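Local coordinates for FEZ-1 protein (Fluoribacter gormanii, PDB 5WCK), which probably hydrolyses the beta-lactam ring of antibiotics, as a monomeric subclass B3 metallo-beta-lactamase with zinc ions in its active site, at residues A[10-13]-A[17-20]; A[29-34]-A[57-62]. The protein carries 2 engineered substitutions. All coordinates share one frame; numbering follows the deposited sequence.

Contact 1 (A[10-13]-A[17-20]); sequences PFRI and LYYV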
loop_
_atom_site.group_PDB
_atom_site.type_symbol
_atom_site.label_atom_id
_atom_site.label_comp_id
_atom_site.label_asym_id
_atom_site.label_seq_id
_atom_site.Cartn_x
_atom_site.Cartn_y
_atom_site.Cartn_z
ATOM N N PRO A 10 -5.833 -12.332 10.957
ATOM C CA PRO A 10 -5.482 -10.957 11.305
ATOM C C PRO A 10 -4.684 -10.927 12.612
ATOM O O PRO A 10 -4.812 -11.841 13.453
ATOM C CB PRO A 10 -6.853 -10.282 11.422
ATOM C CG PRO A 10 -7.769 -11.399 11.917
ATOM C CD PRO A 10 -7.257 -12.633 11.197
ATOM N N PHE A 11 -3.868 -9.887 12.810
ATOM C CA PHE A 11 -3.019 -9.810 13.977
ATOM C C PHE A 11 -2.558 -8.369 14.187
ATOM O O PHE A 11 -2.638 -7.563 13.260
ATOM C CB PHE A 11 -1.815 -10.759 13.879
ATOM C CG PHE A 11 -0.867 -10.459 12.750
ATOM C CD1 PHE A 11 -1.131 -10.938 11.477
ATOM C CD2 PHE A 11 0.266 -9.693 12.964
ATOM C CE1 PHE A 11 -0.258 -10.655 10.440
ATOM C CE2 PHE A 11 1.130 -9.404 11.926
ATOM C CZ PHE A 11 0.856 -9.882 10.672
ATOM N N ARG A 12 -2.116 -8.080 15.404
ATOM C CA ARG A 12 -1.489 -6.813 15.720
ATOM C C ARG A 12 -0.018 -6.840 15.293
ATOM O O ARG A 12 0.758 -7.695 15.729
ATOM C CB ARG A 12 -1.633 -6.504 17.212
ATOM C CG ARG A 12 -1.281 -5.077 17.585
ATOM C CD ARG A 12 -1.824 -4.698 18.952
ATOM N NE ARG A 12 -1.044 -5.378 19.963
ATOM C CZ ARG A 12 0.124 -4.945 20.416
ATOM N NH1 ARG A 12 0.599 -3.785 19.997
ATOM N NH2 ARG A 12 0.813 -5.663 21.291
ATOM N N ILE A 13 0.387 -5.854 14.476
ATOM C CA ILE A 13 1.768 -5.737 14.023
ATOM C C ILE A 13 2.606 -5.073 15.122
ATOM O O ILE A 13 3.603 -5.590 15.564
ATOM C CB ILE A 13 1.851 -4.964 12.693
ATOM C CG1 ILE A 13 1.119 -5.687 11.558
ATOM C CG2 ILE A 13 3.310 -4.671 12.340
ATOM C CD1 ILE A 13 0.809 -4.850 10.318
ATOM N N LEU A 17 -1.398 -0.650 15.054
ATOM C CA LEU A 17 -1.422 -1.048 13.651
ATOM C C LEU A 17 -1.606 -2.563 13.564
ATOM O O LEU A 17 -0.824 -3.325 14.166
ATOM C CB LEU A 17 -0.113 -0.619 12.978
ATOM C CG LEU A 17 0.097 -1.113 11.544
ATOM C CD1 LEU A 17 -0.866 -0.472 10.587
ATOM C CD2 LEU A 17 1.522 -0.840 11.100
ATOM N N TYR A 18 -2.637 -2.965 12.818
ATOM C CA TYR A 18 -3.054 -4.350 12.658
ATOM C C TYR A 18 -3.021 -4.732 11.178
ATOM O O TYR A 18 -3.254 -3.903 10.280
ATOM C CB TYR A 18 -4.483 -4.562 13.170
ATOM C CG TYR A 18 -4.656 -4.267 14.635
ATOM C CD1 TYR A 18 -4.738 -2.969 15.110
ATOM C CD2 TYR A 18 -4.706 -5.298 15.566
ATOM C CE1 TYR A 18 -4.863 -2.707 16.461
ATOM C CE2 TYR A 18 -4.862 -5.042 16.922
ATOM C CZ TYR A 18 -4.945 -3.742 17.372
ATOM O OH TYR A 18 -5.072 -3.449 18.714
ATOM N N TYR A 19 -2.750 -6.014 10.937
ATOM C CA TYR A 19 -2.860 -6.619 9.629
ATOM C C TYR A 19 -4.267 -7.208 9.469
ATOM O O TYR A 19 -4.676 -8.034 10.312
ATOM C CB TYR A 19 -1.830 -7.746 9.467
ATOM C CG TYR A 19 -1.748 -8.230 8.043
ATOM C CD1 TYR A 19 -1.113 -7.454 7.087
ATOM C CD2 TYR A 19 -2.333 -9.414 7.619
ATOM C CE1 TYR A 19 -1.051 -7.844 5.764
ATOM C CE2 TYR A 19 -2.298 -9.807 6.287
ATOM C CZ TYR A 19 -1.639 -9.027 5.357
ATOM O OH TYR A 19 -1.597 -9.361 4.040
ATOM N N VAL A 20 -4.974 -6.814 8.411
ATOM C CA VAL A 20 -6.312 -7.339 8.113
ATOM C C VAL A 20 -6.411 -7.770 6.651
ATOM O O VAL A 20 -7.496 -7.794 6.082
ATOM C CB VAL A 20 -7.413 -6.328 8.476
ATOM C CG1 VAL A 20 -7.504 -6.147 9.984
ATOM C CG2 VAL A 20 -7.240 -4.972 7.786
#
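Phe11 and Tyr19 form an antiparallel hydrogen-bonded pair, and Arg12 faces Tyr18 in the non-hydrogen-bonded pair beside it. The two short strands run at 132° to each other. Tyr19 N donates to Phe11 O at 2.8 Å. The return bond, from Phe11 N to Tyr19 O, is longer at 3.2 Å. Ile13 N to Leu17 O, 2.8 Å, closes the pairing toward the turn.

On one face, Tyr19 CB sits over the Phe11 ring, 3.4 Å from CE1. Phe11 CG lies between its own N and carbonyl carbon (chi1 63°), which turns the ring over the Tyr19 methylene. The two rings are nearly parallel, planes 27° apart, but displaced so far that there is little stacking. Tyr19 OH is hydrogen-bonded to Thr22 O. On the other face, Arg12 CG lies over the Tyr18 ring, 4.0 Å from its centroid, and CD reaches Tyr18 OH at 3.5 Å. Arg12 NH1 is hydrogen-bonded to Gly15 O in the turn. Ile13 CD1 packs against Leu17 CG.

Backbone bonds thus set the pairing of this beta hairpin. CH-pi contacts on both faces and apolar packing reinforce it, while the guanidinium is tied to the turn.

Contact 2 (A[29-34]-A[57-62]); sequences LIVTPR and LGFKFS. With SO4 (sulfate ion), chain E; SO4 (sulfate ion), chain F.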
loop_
_atom_site.group_PDB
_atom_site.type_symbol
_atom_site.label_atom_id
_atom_site.label_comp_id
_atom_site.label_asym_id
_atom_site.label_seq_id
_atom_site.Cartn_x
_atom_site.Cartn_y
_atom_site.Cartn_z
ATOM N N LEU A 29 -5.159 -1.982 9.344
ATOM C CA LEU A 29 -6.151 -1.290 10.158
ATOM C C LEU A 29 -5.418 -0.528 11.256
ATOM O O LEU A 29 -4.613 -1.103 11.979
ATOM C CB LEU A 29 -7.134 -2.286 10.788
ATOM C CG LEU A 29 -8.344 -1.652 11.469
ATOM C CD1 LEU A 29 -9.357 -1.162 10.443
ATOM C CD2 LEU A 29 -9.000 -2.609 12.450
ATOM N N ILE A 30 -5.695 0.775 11.349
ATOM C CA ILE A 30 -5.120 1.611 12.405
ATOM C C ILE A 30 -6.301 1.979 13.305
ATOM O O ILE A 30 -7.261 2.587 12.845
ATOM C CB ILE A 30 -4.383 2.842 11.843
ATOM C CG1 ILE A 30 -3.168 2.477 10.989
ATOM C CG2 ILE A 30 -3.935 3.736 12.983
ATOM C CD1 ILE A 30 -3.441 2.107 9.577
ATOM N N VAL A 31 -6.201 1.612 14.583
ATOM C CA VAL A 31 -7.315 1.696 15.529
ATOM C C VAL A 31 -7.050 2.868 16.478
ATOM O O VAL A 31 -6.012 2.903 17.144
ATOM C CB VAL A 31 -7.488 0.381 16.302
ATOM C CG1 VAL A 31 -8.545 0.518 17.390
ATOM C CG2 VAL A 31 -7.834 -0.755 15.359
ATOM N N THR A 32 -8.006 3.798 16.536
ATOM C CA THR A 32 -7.888 5.002 17.368
ATOM C C THR A 32 -9.154 5.180 18.187
ATOM O O THR A 32 -10.212 4.642 17.872
ATOM C CB THR A 32 -7.614 6.279 16.560
ATOM O OG1 THR A 32 -8.854 6.878 16.165
ATOM C CG2 THR A 32 -6.757 6.032 15.335
ATOM N N PRO A 33 -9.074 5.998 19.258
ATOM C CA PRO A 33 -10.263 6.319 20.047
ATOM C C PRO A 33 -11.387 7.018 19.274
ATOM O O PRO A 33 -12.533 7.065 19.781
ATOM C CB PRO A 33 -9.712 7.216 21.157
ATOM C CG PRO A 33 -8.255 6.877 21.233
ATOM C CD PRO A 33 -7.855 6.612 19.800
ATOM N N ARG A 34 -11.079 7.548 18.082
ATOM C CA ARG A 34 -12.045 8.282 17.280
ATOM C C ARG A 34 -12.394 7.520 15.998
ATOM O O ARG A 34 -12.978 8.107 15.066
ATOM C CB ARG A 34 -11.519 9.691 16.959
ATOM C CG ARG A 34 -11.118 10.498 18.191
ATOM C CD ARG A 34 -12.270 10.715 19.154
ATOM N NE ARG A 34 -13.275 11.567 18.571
ATOM C CZ ARG A 34 -14.469 11.813 19.106
ATOM N NH1 ARG A 34 -14.873 11.155 20.185
ATOM N NH2 ARG A 34 -15.234 12.741 18.567
ATOM N N LEU A 57 -10.760 -9.376 15.111
ATOM C CA LEU A 57 -9.911 -8.663 16.047
ATOM C C LEU A 57 -10.730 -7.981 17.145
ATOM O O LEU A 57 -10.130 -7.429 18.055
ATOM C CB LEU A 57 -9.072 -7.610 15.307
ATOM C CG LEU A 57 -7.995 -8.153 14.375
ATOM C CD1 LEU A 57 -7.436 -7.026 13.516
ATOM C CD2 LEU A 57 -6.883 -8.848 15.147
ATOM N N GLY A 58 -12.061 -7.974 17.016
ATOM C CA GLY A 58 -12.936 -7.366 18.024
ATOM C C GLY A 58 -13.314 -5.930 17.726
ATOM O O GLY A 58 -13.885 -5.266 18.579
ATOM N N PHE A 59 -13.018 -5.454 16.512
ATOM C CA PHE A 59 -13.341 -4.116 16.088
ATOM C C PHE A 59 -14.617 -4.124 15.241
ATOM O O PHE A 59 -15.130 -5.183 14.850
ATOM C CB PHE A 59 -12.132 -3.518 15.360
ATOM C CG PHE A 59 -10.879 -3.526 16.191
ATOM C CD1 PHE A 59 -10.845 -2.907 17.427
ATOM C CD2 PHE A 59 -9.735 -4.195 15.768
ATOM C CE1 PHE A 59 -9.700 -2.923 18.202
ATOM C CE2 PHE A 59 -8.598 -4.237 16.557
ATOM C CZ PHE A 59 -8.580 -3.604 17.781
ATOM N N LYS A 60 -15.149 -2.936 14.979
ATOM C CA LYS A 60 -16.370 -2.783 14.228
ATOM C C LYS A 60 -16.043 -2.290 12.825
ATOM O O LYS A 60 -15.350 -1.291 12.656
ATOM C CB LYS A 60 -17.334 -1.799 14.895
ATOM C CG LYS A 60 -17.880 -2.214 16.253
ATOM C CD LYS A 60 -18.957 -1.282 16.768
ATOM C CE LYS A 60 -19.437 -1.674 18.150
ATOM N NZ LYS A 60 -20.363 -0.663 18.709
ATOM N N PHE A 61 -16.619 -2.950 11.815
ATOM C CA PHE A 61 -16.446 -2.502 10.451
ATOM C C PHE A 61 -17.030 -1.094 10.292
ATOM O O PHE A 61 -16.452 -0.246 9.583
ATOM C CB PHE A 61 -17.087 -3.519 9.507
ATOM C CG PHE A 61 -16.774 -3.352 8.046
ATOM C CD1 PHE A 61 -15.473 -3.196 7.606
ATOM C CD2 PHE A 61 -17.790 -3.428 7.097
ATOM C CE1 PHE A 61 -15.193 -3.077 6.258
ATOM C CE2 PHE A 61 -17.507 -3.350 5.742
ATOM C CZ PHE A 61 -16.204 -3.155 5.326
ATOM N N SER A 62 -18.148 -0.827 10.995
ATOM C CA SER A 62 -18.840 0.451 10.943
ATOM C C SER A 62 -17.982 1.583 11.517
ATOM O O SER A 62 -18.308 2.737 11.302
ATOM C CB SER A 62 -20.177 0.374 11.685
ATOM O OG SER A 62 -19.983 0.051 13.048
HETATM S S SO4 E . -19.968 -4.266 12.411
HETATM O O1 SO4 E . -20.658 -5.316 11.612
HETATM O O2 SO4 E . -20.737 -3.996 13.654
HETATM O O3 SO4 E . -18.669 -4.753 12.833
HETATM O O4 SO4 E . -19.948 -3.019 11.643
HETATM S S SO4 F . -12.828 13.863 15.833
HETATM O O1 SO4 F . -12.085 12.719 15.312
HETATM O O2 SO4 F . -14.274 13.605 15.698
HETATM O O3 SO4 F . -12.441 14.006 17.265
HETATM O O4 SO4 F . -12.523 15.140 15.214
#
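The first torsions of Val31 and Phe59 turn them toward each other. Val31 chi1 of 174° sets CG1 anti to the backbone N and CG2 anti to the carbonyl carbon, and both methyls meet the ring. Phe59 CG lies anti to its own carbonyl carbon, chi1 -56°. Val31 CG2 stands above the centre of the ring, 3.8 Å from its centroid and 11° off the normal. Val31 CG1 comes to Phe59 CE1 at 3.7 Å. Leu29 CD2 approaches Phe59 CD2 obliquely at 3.8 Å. Leu57 O lies over the opposite face of the ring, and the Tyr18 ring meets it edge-to-face.

The contact itself is small and apolar. Polar bonds lie beyond it, at the ends of the segments. Thr32 OG1 accepts from Arg34 N at 3.0 Å in an ST turn. Arg34 NE and NH2 grip a sulfate, probably from the crystallisation liquor, and Phe61 N and Ser62 N bind another.

Gly58, with positive phi, forms a Schellman motif just after helix 47-56. The loop that follows packs Phe59 on an inner strand of the seven-stranded sheet, part of the alpha-beta/beta-alpha sandwich of the metallo-beta-lactamase fold, away from the zinc site.

Overall arrangement
From the N terminus, contact 1 (10-13 with 17-20) closes first, as a hairpin with a two-residue turn at the outer edge of the seven-stranded sheet. The chain returns as strand 28-32, beside strand 17-19. Contact 2 (29-34 with 57-62) then opens. It spans a longer loop that holds strand 35-39 and helix 47-56. The two contacts are in series and neither nest nor cross. They touch directly. Tyr18 N probably donates to Leu29 O, Tyr18 packs on Val31, and Val20 CG1 meets Leu57 CD1. Together they join the edge hairpin, its neighbouring strand and the end of the helix 47-56.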